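Local coordinates for protein probable glutaminase ybaS (Escherichia coli, PDB 1U60) that catalyses the hydrolysis of L-glutamine to L-glutamate and ammonium, as a homotetrameric glutaminase of a family in the beta-lactamase clan, at residues S58-K69 with Q195-L205; K259-L267 with A278-S289. One frame throughout, in Å; residues are numbered along the deposited sequence.

Contact 1: residues S58-K69 with Q195-L205; sequences SDYRFALESISK and QCSTLLNTIEL. With EDO (1,2-ethanediol), chain I.
Arg61 and Glu204 meet because both side chains place CG opposite the carbonyl carbon (chi1 -65° and -71°) and then run extended, bringing guanidinium and carboxylate together with planes 46° apart. In this salt bridge NH1 of Arg61 lies 2.7 Å from OE1 of Glu204. NH2 of Arg61 reaches Glu204 OE2 at 3.0 Å; OE2 lies in the guanidinium plane and is met on its syn side, tilted well out of the carboxylate plane. The carboxylate is steadied from its own segment too: Asn201 N donates to OE1 on the anti side, also well out of the carboxylate plane, and Glu204 N returns a 2.8 Å bond to Asn201 OD1. This reciprocal pair is a capping box at the start of helix 202-213. Asn201 ND2 lies over one face of the Arg61 guanidinium and donates an almost straight bond to a 1,2-ethanediol probably from the crystallisation liquor, whose O1 donates to Asp59 OD1.

Strands 62-63 and 198-200 pair antiparallel, the former at the edge of a three-stranded sheet. Farther along, Glu65 N donates to Cys196 O at 2.9 Å, just before Ser66 and Lys69, the SxxK motif of the beta-lactamase clan. Ser66 OG, predicted to bind substrate, and Lys69 NZ both bond Tyr244 OH, consistent with a catalytic role. Phe62 and Leu200 form the hydrogen-bonded pair, Phe62 N to Leu200 O at 2.8 Å, and Ala63 faces Leu199 in the non-hydrogen-bonded one. Leu200 O sits over one face of the Phe62 ring, Leu205 CD2 at its edge. Leu64 CD1 packs on Leu200 CD2 at 3.6 Å.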
loop_
_atom_site.group_PDB
_atom_site.type_symbol
_atom_site.label_atom_id
_atom_site.label_comp_id
_atom_site.label_asym_id
_atom_site.label_seq_id
_atom_site.Cartn_x
_atom_site.Cartn_y
_atom_site.Cartn_z
ATOM N N SER A 58 13.617 11.629 -24.021
ATOM C CA SER A 58 13.939 11.703 -22.615
ATOM C C SER A 58 14.435 13.074 -22.109
ATOM O O SER A 58 14.565 13.261 -20.897
ATOM C CB SER A 58 14.942 10.605 -22.273
ATOM O OG SER A 58 16.170 10.795 -22.962
ATOM N N ASP A 59 14.740 13.995 -23.025
ATOM C CA ASP A 59 15.032 15.390 -22.674
ATOM C C ASP A 59 13.805 16.319 -22.678
ATOM O O ASP A 59 13.896 17.449 -22.213
ATOM C CB ASP A 59 16.078 15.950 -23.648
ATOM C CG ASP A 59 16.647 17.265 -23.198
ATOM O OD1 ASP A 59 17.412 17.266 -22.196
ATOM O OD2 ASP A 59 16.378 18.337 -23.771
ATOM N N TYR A 60 12.675 15.860 -23.229
ATOM C CA TYR A 60 11.496 16.690 -23.396
ATOM C C TYR A 60 10.891 17.022 -22.037
ATOM O O TYR A 60 10.536 16.093 -21.301
ATOM C CB TYR A 60 10.461 15.994 -24.258
ATOM C CG TYR A 60 9.350 16.924 -24.655
ATOM C CD1 TYR A 60 9.421 17.647 -25.836
ATOM C CD2 TYR A 60 8.224 17.084 -23.835
ATOM C CE1 TYR A 60 8.399 18.534 -26.204
ATOM C CE2 TYR A 60 7.181 17.948 -24.197
ATOM C CZ TYR A 60 7.276 18.669 -25.379
ATOM O OH TYR A 60 6.264 19.545 -25.786
ATOM N N ARG A 61 10.775 18.325 -21.728
ATOM C CA ARG A 61 10.332 18.759 -20.392
ATOM C C ARG A 61 8.811 18.963 -20.386
ATOM O O ARG A 61 8.266 19.750 -21.179
ATOM C CB ARG A 61 11.040 20.010 -19.966
ATOM C CG ARG A 61 12.558 19.873 -19.759
ATOM C CD ARG A 61 13.385 21.291 -19.924
ATOM N NE ARG A 61 14.870 21.037 -19.900
ATOM C CZ ARG A 61 15.384 20.499 -18.794
ATOM N NH1 ARG A 61 14.539 20.310 -17.821
ATOM N NH2 ARG A 61 16.668 20.176 -18.621
ATOM N N PHE A 62 8.141 18.210 -19.494
ATOM C CA PHE A 62 6.679 18.156 -19.386
ATOM C C PHE A 62 6.320 18.667 -17.978
ATOM O O PHE A 62 7.183 18.772 -17.097
ATOM C CB PHE A 62 6.118 16.716 -19.585
ATOM C CG PHE A 62 6.761 15.656 -18.684
ATOM C CD1 PHE A 62 7.914 14.975 -19.098
ATOM C CD2 PHE A 62 6.227 15.353 -17.455
ATOM C CE1 PHE A 62 8.521 14.048 -18.304
ATOM C CE2 PHE A 62 6.797 14.403 -16.664
ATOM C CZ PHE A 62 7.958 13.750 -17.058
ATOM N N ALA A 63 5.044 18.985 -17.766
ATOM C CA ALA A 63 4.599 19.564 -16.471
ATOM C C ALA A 63 4.608 18.513 -15.389
ATOM O O ALA A 63 4.127 17.413 -15.592
ATOM C CB ALA A 63 3.199 20.207 -16.620
ATOM N N LEU A 64 5.235 18.833 -14.276
ATOM C CA LEU A 64 5.385 17.968 -13.118
ATOM C C LEU A 64 4.025 17.572 -12.546
ATOM O O LEU A 64 3.808 16.444 -12.212
ATOM C CB LEU A 64 6.209 18.709 -12.083
ATOM C CG LEU A 64 6.612 17.953 -10.803
ATOM C CD1 LEU A 64 7.495 16.761 -11.094
ATOM C CD2 LEU A 64 7.349 18.890 -9.895
ATOM N N GLU A 65 3.148 18.560 -12.427
ATOM C CA GLU A 65 1.826 18.461 -11.881
ATOM C C GLU A 65 1.834 17.711 -10.547
ATOM O O GLU A 65 2.674 18.007 -9.712
ATOM C CB GLU A 65 0.898 17.873 -12.953
ATOM C CG GLU A 65 0.753 18.821 -14.161
ATOM C CD GLU A 65 -0.134 20.021 -13.858
ATOM O OE1 GLU A 65 -0.732 20.092 -12.740
ATOM O OE2 GLU A 65 -0.272 20.870 -14.748
ATOM N N SER A 66 0.990 16.684 -10.360
ATOM C CA SER A 66 0.835 16.158 -9.002
ATOM C C SER A 66 2.057 15.337 -8.574
ATOM O O SER A 66 2.188 14.949 -7.408
ATOM C CB SER A 66 -0.471 15.383 -8.814
ATOM O OG SER A 66 -0.373 14.270 -9.582
ATOM N N ILE A 67 3.014 15.087 -9.447
ATOM C CA ILE A 67 4.242 14.487 -8.950
ATOM C C ILE A 67 4.927 15.403 -7.929
ATOM O O ILE A 67 5.668 14.919 -7.030
ATOM C CB ILE A 67 5.204 14.048 -10.133
ATOM C CG1 ILE A 67 4.522 12.975 -11.027
ATOM C CG2 ILE A 67 6.484 13.510 -9.573
ATOM C CD1 ILE A 67 5.219 12.731 -12.308
ATOM N N SER A 68 4.690 16.717 -8.050
ATOM C CA SER A 68 5.150 17.694 -7.066
ATOM C C SER A 68 4.771 17.336 -5.610
ATOM O O SER A 68 5.494 17.721 -4.689
ATOM C CB SER A 68 4.564 19.058 -7.406
ATOM O OG SER A 68 3.177 19.090 -7.164
ATOM N N LYS A 69 3.698 16.552 -5.418
ATOM C CA LYS A 69 3.233 16.136 -4.081
ATOM C C LYS A 69 4.335 15.382 -3.332
ATOM O O LYS A 69 4.467 15.500 -2.103
ATOM C CB LYS A 69 1.950 15.322 -4.149
ATOM C CG LYS A 69 0.809 16.047 -4.857
ATOM C CD LYS A 69 -0.396 15.082 -5.001
ATOM C CE LYS A 69 -1.636 15.786 -5.527
ATOM N NZ LYS A 69 -2.665 14.724 -5.879
ATOM N N GLN A 195 3.685 24.737 -7.554
ATOM C CA GLN A 195 4.542 23.548 -7.462
ATOM C C GLN A 195 4.200 22.515 -8.533
ATOM O O GLN A 195 5.050 21.734 -8.993
ATOM C CB GLN A 195 4.515 22.959 -6.064
ATOM C CG GLN A 195 3.338 22.036 -5.785
ATOM C CD GLN A 195 3.383 21.393 -4.443
ATOM O OE1 GLN A 195 3.026 20.175 -4.301
ATOM N NE2 GLN A 195 3.734 22.134 -3.455
ATOM N N CYS A 196 2.937 22.539 -8.980
ATOM C CA CYS A 196 2.463 21.694 -10.054
ATOM C C CYS A 196 2.858 22.169 -11.464
ATOM O O CYS A 196 2.731 21.409 -12.428
ATOM C CB CYS A 196 0.946 21.592 -10.007
ATOM S SG CYS A 196 0.314 20.582 -8.645
ATOM N N SER A 197 3.354 23.402 -11.543
ATOM C CA SER A 197 3.542 24.105 -12.793
ATOM C C SER A 197 4.998 24.200 -13.224
ATOM O O SER A 197 5.285 24.881 -14.172
ATOM C CB SER A 197 2.890 25.517 -12.733
ATOM O OG SER A 197 1.488 25.423 -12.474
ATOM N N THR A 198 5.907 23.479 -12.584
ATOM C CA THR A 198 7.278 23.365 -13.084
ATOM C C THR A 198 7.363 22.295 -14.181
ATOM O O THR A 198 6.470 21.451 -14.307
ATOM C CB THR A 198 8.208 23.028 -11.918
ATOM O OG1 THR A 198 7.770 21.791 -11.340
ATOM C CG2 THR A 198 8.170 24.088 -10.837
ATOM N N LEU A 199 8.428 22.364 -14.969
ATOM C CA LEU A 199 8.685 21.424 -16.040
ATOM C C LEU A 199 9.938 20.606 -15.781
ATOM O O LEU A 199 10.937 21.131 -15.280
ATOM C CB LEU A 199 8.888 22.179 -17.345
ATOM C CG LEU A 199 7.772 23.145 -17.793
ATOM C CD1 LEU A 199 8.069 23.671 -19.193
ATOM C CD2 LEU A 199 6.422 22.477 -17.830
ATOM N N LEU A 200 9.854 19.297 -16.030
ATOM C CA LEU A 200 11.028 18.444 -15.968
ATOM C C LEU A 200 10.985 17.368 -17.043
ATOM O O LEU A 200 9.914 17.076 -17.587
ATOM C CB LEU A 200 11.160 17.812 -14.584
ATOM C CG LEU A 200 10.349 16.550 -14.300
ATOM C CD1 LEU A 200 10.771 16.048 -12.913
ATOM C CD2 LEU A 200 8.787 16.751 -14.458
ATOM N N ASN A 201 12.135 16.761 -17.363
ATOM C CA ASN A 201 12.164 15.706 -18.345
ATOM C C ASN A 201 12.222 14.336 -17.690
ATOM O O ASN A 201 12.222 14.212 -16.453
ATOM C CB ASN A 201 13.269 15.873 -19.381
ATOM C CG ASN A 201 14.616 15.872 -18.812
ATOM O OD1 ASN A 201 14.929 15.117 -17.872
ATOM N ND2 ASN A 201 15.500 16.732 -19.388
ATOM N N THR A 202 12.258 13.316 -18.499
ATOM C CA THR A 202 12.137 11.964 -17.959
ATOM C C THR A 202 13.375 11.584 -17.135
ATOM O O THR A 202 13.266 10.818 -16.165
ATOM C CB THR A 202 11.881 10.993 -19.074
ATOM O OG1 THR A 202 10.611 11.314 -19.679
ATOM C CG2 THR A 202 11.700 9.541 -18.577
ATOM N N ILE A 203 14.548 12.065 -17.554
ATOM C CA ILE A 203 15.762 11.819 -16.783
ATOM C C ILE A 203 15.678 12.494 -15.427
ATOM O O ILE A 203 16.110 11.933 -14.430
ATOM C CB ILE A 203 17.002 12.161 -17.623
ATOM C CG1 ILE A 203 17.180 11.029 -18.664
ATOM C CG2 ILE A 203 18.255 12.198 -16.781
ATOM C CD1 ILE A 203 18.135 11.324 -19.735
ATOM N N GLU A 204 15.183 13.732 -15.407
ATOM C CA GLU A 204 14.991 14.460 -14.163
ATOM C C GLU A 204 14.002 13.768 -13.246
ATOM O O GLU A 204 14.241 13.648 -12.052
ATOM C CB GLU A 204 14.582 15.885 -14.473
ATOM C CG GLU A 204 15.791 16.631 -15.047
ATOM C CD GLU A 204 15.463 17.961 -15.741
ATOM O OE1 GLU A 204 14.272 18.236 -16.086
ATOM O OE2 GLU A 204 16.464 18.701 -15.990
ATOM N N LEU A 205 12.919 13.243 -13.822
ATOM C CA LEU A 205 11.963 12.460 -13.023
ATOM C C LEU A 205 12.591 11.218 -12.435
ATOM O O LEU A 205 12.399 10.922 -11.252
ATOM C CB LEU A 205 10.723 12.151 -13.825
ATOM C CG LEU A 205 9.598 11.367 -13.160
ATOM C CD1 LEU A 205 9.185 12.105 -11.871
ATOM C CD2 LEU A 205 8.390 11.184 -14.054
HETATM C C1 EDO I . 19.291 15.109 -20.187
HETATM O O1 EDO I . 18.183 15.020 -21.129
HETATM C C2 EDO I . 18.827 15.477 -18.778
HETATM O O2 EDO I . 18.417 16.846 -18.600
HETATM O O HOH W 1 11.149 13.597 -21.268
#

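Contact 2: residues K259-L267 with A278-S289; sequences KSGVGGGIL and AFSPPLDEDGNS
The tight turn at Val262, a predicted substrate-binding residue, is held against the 278-289 segment beside the probable glutamine pocket. Gly261 to Gly264 make a type I beta turn. Leu283 points toward it, its CD1 3.6 Å from Val262 O and its CD2 resting on Gly264 CA. Gly264 has a positive phi of 100°, in a backbone shape that itself calls for glycine, and Ser280 O occupies the place a side-chain carbon would need, with Pro281 CA and Phe279 CD1 also tight. Gly263 O lies in the plane of the Phe279 ring, at its edge, 3.3 Å from CE1.

At the base of the turn Ser260 OG donates to Asn288 OD1 at 2.7 Å, tilted 27° from the carbonyl plane. Asn288 ND2 is engaged by Leu243 O, so both ends of this amide are bonded. Water 2 joins Ser260 OG to Gly287 O, and water 3 links the carbonyls of Gly261 and Gly265 to Ser289 N.

Beyond the turn come Ile266 N to Ala278 O and Ala278 N to Ile266 O, both 2.9 Å. Ser280 N adds a bond to Gly264 O. This is the antiparallel hairpin 265-270/274-279 beside edge strand 258-260, whose Lys259-Ser260-Gly261 forms a KTG-like triad, as in the beta-lactamase clan.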
loop_
_atom_site.group_PDB
_atom_site.type_symbol
_atom_site.label_atom_id
_atom_site.label_comp_id
_atom_site.label_asym_id
_atom_site.label_seq_id
_atom_site.Cartn_x
_atom_site.Cartn_y
_atom_site.Cartn_z
ATOM N N LYS A 259 4.412 7.084 -8.470
ATOM C CA LYS A 259 3.634 8.318 -8.525
ATOM C C LYS A 259 3.377 8.704 -9.956
ATOM O O LYS A 259 4.285 8.651 -10.789
ATOM C CB LYS A 259 4.366 9.449 -7.826
ATOM C CG LYS A 259 3.603 10.758 -7.702
ATOM C CD LYS A 259 2.564 10.753 -6.598
ATOM C CE LYS A 259 1.477 11.810 -6.737
ATOM N NZ LYS A 259 0.403 11.513 -7.736
ATOM N N SER A 260 2.173 9.161 -10.230
ATOM C CA SER A 260 1.819 9.670 -11.530
ATOM C C SER A 260 1.501 11.175 -11.438
ATOM O O SER A 260 1.230 11.730 -10.314
ATOM C CB SER A 260 0.578 8.989 -12.034
ATOM O OG SER A 260 -0.533 9.372 -11.222
ATOM N N GLY A 261 1.513 11.821 -12.606
ATOM C CA GLY A 261 1.039 13.214 -12.774
ATOM C C GLY A 261 0.337 13.394 -14.112
ATOM O O GLY A 261 0.584 12.632 -15.024
ATOM N N VAL A 262 -0.482 14.429 -14.246
ATOM C CA VAL A 262 -1.267 14.631 -15.503
ATOM C C VAL A 262 -0.455 15.177 -16.699
ATOM O O VAL A 262 -0.956 15.208 -17.822
ATOM C CB VAL A 262 -2.575 15.488 -15.277
ATOM C CG1 VAL A 262 -3.481 14.772 -14.296
ATOM C CG2 VAL A 262 -2.272 16.894 -14.840
ATOM N N GLY A 263 0.803 15.556 -16.456
ATOM C CA GLY A 263 1.764 15.785 -17.521
ATOM C C GLY A 263 2.164 14.550 -18.253
ATOM O O GLY A 263 2.781 14.667 -19.309
ATOM N N GLY A 264 1.799 13.374 -17.732
ATOM C CA GLY A 264 2.145 12.096 -18.368
ATOM C C GLY A 264 3.326 11.352 -17.778
ATOM O O GLY A 264 3.743 10.345 -18.302
ATOM N N GLY A 265 3.869 11.848 -16.678
ATOM C CA GLY A 265 4.955 11.206 -15.971
ATOM C C GLY A 265 4.523 10.095 -15.059
ATOM O O GLY A 265 3.435 10.149 -14.470
ATOM N N ILE A 266 5.348 9.054 -14.994
ATOM C CA ILE A 266 5.220 7.952 -14.063
ATOM C C ILE A 266 6.579 7.743 -13.457
ATOM O O ILE A 266 7.568 7.599 -14.174
ATOM C CB ILE A 266 4.750 6.635 -14.775
ATOM C CG1 ILE A 266 3.355 6.805 -15.425
ATOM C CG2 ILE A 266 4.733 5.430 -13.812
ATOM C CD1 ILE A 266 2.207 7.024 -14.499
ATOM N N LEU A 267 6.610 7.717 -12.128
ATOM C CA LEU A 267 7.849 7.428 -11.385
ATOM C C LEU A 267 7.683 6.155 -10.595
ATOM O O LEU A 267 6.635 5.919 -9.970
ATOM C CB LEU A 267 8.072 8.563 -10.409
ATOM C CG LEU A 267 9.185 8.401 -9.343
ATOM C CD1 LEU A 267 10.552 8.378 -10.020
ATOM C CD2 LEU A 267 9.046 9.517 -8.325
ATOM N N ALA A 278 9.007 7.158 -16.655
ATOM C CA ALA A 278 8.602 7.293 -18.073
ATOM C C ALA A 278 7.647 8.416 -18.248
ATOM O O ALA A 278 7.114 8.940 -17.296
ATOM C CB ALA A 278 7.973 5.985 -18.540
ATOM N N PHE A 279 7.403 8.784 -19.520
ATOM C CA PHE A 279 6.515 9.828 -19.874
ATOM C C PHE A 279 5.842 9.520 -21.182
ATOM O O PHE A 279 6.491 9.064 -22.137
ATOM C CB PHE A 279 7.321 11.133 -19.962
ATOM C CG PHE A 279 6.771 12.155 -20.894
ATOM C CD1 PHE A 279 5.621 12.850 -20.593
ATOM C CD2 PHE A 279 7.487 12.497 -22.048
ATOM C CE1 PHE A 279 5.142 13.809 -21.443
ATOM C CE2 PHE A 279 7.039 13.468 -22.903
ATOM C CZ PHE A 279 5.864 14.141 -22.612
ATOM N N SER A 280 4.526 9.746 -21.187
ATOM C CA SER A 280 3.802 9.989 -22.411
ATOM C C SER A 280 2.476 10.703 -22.114
ATOM O O SER A 280 1.768 10.298 -21.151
ATOM C CB SER A 280 3.528 8.695 -23.161
ATOM O OG SER A 280 3.122 9.030 -24.517
ATOM N N PRO A 281 2.118 11.745 -22.875
ATOM C CA PRO A 281 0.941 12.544 -22.520
ATOM C C PRO A 281 -0.414 11.831 -22.402
ATOM O O PRO A 281 -1.163 12.269 -21.552
ATOM C CB PRO A 281 0.908 13.621 -23.626
ATOM C CG PRO A 281 2.392 13.750 -24.082
ATOM C CD PRO A 281 2.878 12.362 -24.000
ATOM N N PRO A 282 -0.766 10.844 -23.230
ATOM C CA PRO A 282 -2.109 10.248 -23.107
ATOM C C PRO A 282 -2.325 9.512 -21.786
ATOM O O PRO A 282 -1.543 8.631 -21.473
ATOM C CB PRO A 282 -2.193 9.336 -24.321
ATOM C CG PRO A 282 -1.251 9.965 -25.319
ATOM C CD PRO A 282 -0.065 10.331 -24.416
ATOM N N LEU A 283 -3.394 9.878 -21.074
ATOM C CA LEU A 283 -3.731 9.350 -19.769
ATOM C C LEU A 283 -4.925 8.396 -19.837
ATOM O O LEU A 283 -5.821 8.573 -20.654
ATOM C CB LEU A 283 -4.087 10.455 -18.800
ATOM C CG LEU A 283 -3.164 11.649 -18.756
ATOM C CD1 LEU A 283 -3.680 12.783 -17.892
ATOM C CD2 LEU A 283 -1.693 11.262 -18.394
ATOM N N ASP A 284 -4.945 7.431 -18.933
ATOM C CA ASP A 284 -6.130 6.573 -18.781
ATOM C C ASP A 284 -7.185 7.281 -17.950
ATOM O O ASP A 284 -7.031 8.435 -17.578
ATOM C CB ASP A 284 -5.765 5.179 -18.280
ATOM C CG ASP A 284 -5.193 5.144 -16.850
ATOM O OD1 ASP A 284 -5.407 6.074 -16.055
ATOM O OD2 ASP A 284 -4.503 4.196 -16.456
ATOM N N GLU A 285 -8.283 6.596 -17.651
ATOM C CA GLU A 285 -9.395 7.201 -16.925
ATOM C C GLU A 285 -9.055 7.605 -15.499
ATOM O O GLU A 285 -9.769 8.407 -14.880
ATOM C CB GLU A 285 -10.554 6.190 -16.884
ATOM C CG GLU A 285 -11.196 5.927 -18.225
ATOM C CD GLU A 285 -12.631 5.471 -18.047
ATOM O OE1 GLU A 285 -12.815 4.534 -17.227
ATOM O OE2 GLU A 285 -13.552 6.071 -18.681
ATOM N N ASP A 286 -7.979 7.036 -14.954
ATOM C CA ASP A 286 -7.500 7.370 -13.630
ATOM C C ASP A 286 -6.452 8.463 -13.612
ATOM O O ASP A 286 -5.904 8.768 -12.574
ATOM C CB ASP A 286 -6.998 6.127 -12.916
ATOM C CG ASP A 286 -8.144 5.259 -12.521
ATOM O OD1 ASP A 286 -8.797 5.599 -11.482
ATOM O OD2 ASP A 286 -8.539 4.334 -13.265
ATOM N N GLY A 287 -6.163 9.029 -14.768
ATOM C CA GLY A 287 -5.216 10.127 -14.850
ATOM C C GLY A 287 -3.757 9.716 -14.982
ATOM O O GLY A 287 -2.837 10.540 -14.835
ATOM N N ASN A 288 -3.556 8.435 -15.242
ATOM C CA ASN A 288 -2.237 7.836 -15.300
ATOM C C ASN A 288 -1.829 7.537 -16.738
ATOM O O ASN A 288 -2.578 6.894 -17.491
ATOM C CB ASN A 288 -2.229 6.551 -14.477
ATOM C CG ASN A 288 -2.646 6.788 -13.017
ATOM O OD1 ASN A 288 -2.324 7.829 -12.427
ATOM N ND2 ASN A 288 -3.412 5.833 -12.448
ATOM N N SER A 289 -0.619 7.944 -17.102
ATOM C CA SER A 289 -0.135 7.769 -18.486
ATOM C C SER A 289 -0.273 6.311 -18.924
ATOM O O SER A 289 0.248 5.403 -18.253
ATOM C CB SER A 289 1.357 8.147 -18.593
ATOM O OG SER A 289 1.855 7.948 -19.906
HETATM O O HOH W 2 -1.819 11.646 -12.529
HETATM O O HOH W 3 0.858 9.946 -15.705
HETATM O O HOH W 4 -1.570 14.663 -20.361
#

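Contact 1 closes before contact 2 opens along the chain, and their centres lie about 11 Å apart. They belong to different antiparallel sheets: contact 1 to the three-stranded one with 62-63 at its edge, contact 2 to the five-stranded one with 258-260, 265-270 and 274-279. They meet where Ser66 OG approaches Ser260 O at 3.1 Å, a weak hydrogen bond, and where the rings of Phe62 and Phe279 stack. Helix 202-213 bridges them, Thr202 touching Phe279 and Leu205 touching Leu267. Ser66 and Val262 thus approach the same predicted substrate site, consistent with a pocket at the edge of the five-stranded sheet, where the SxxK segment meets the KSG strand 258-260, as in the beta-lactamase clan.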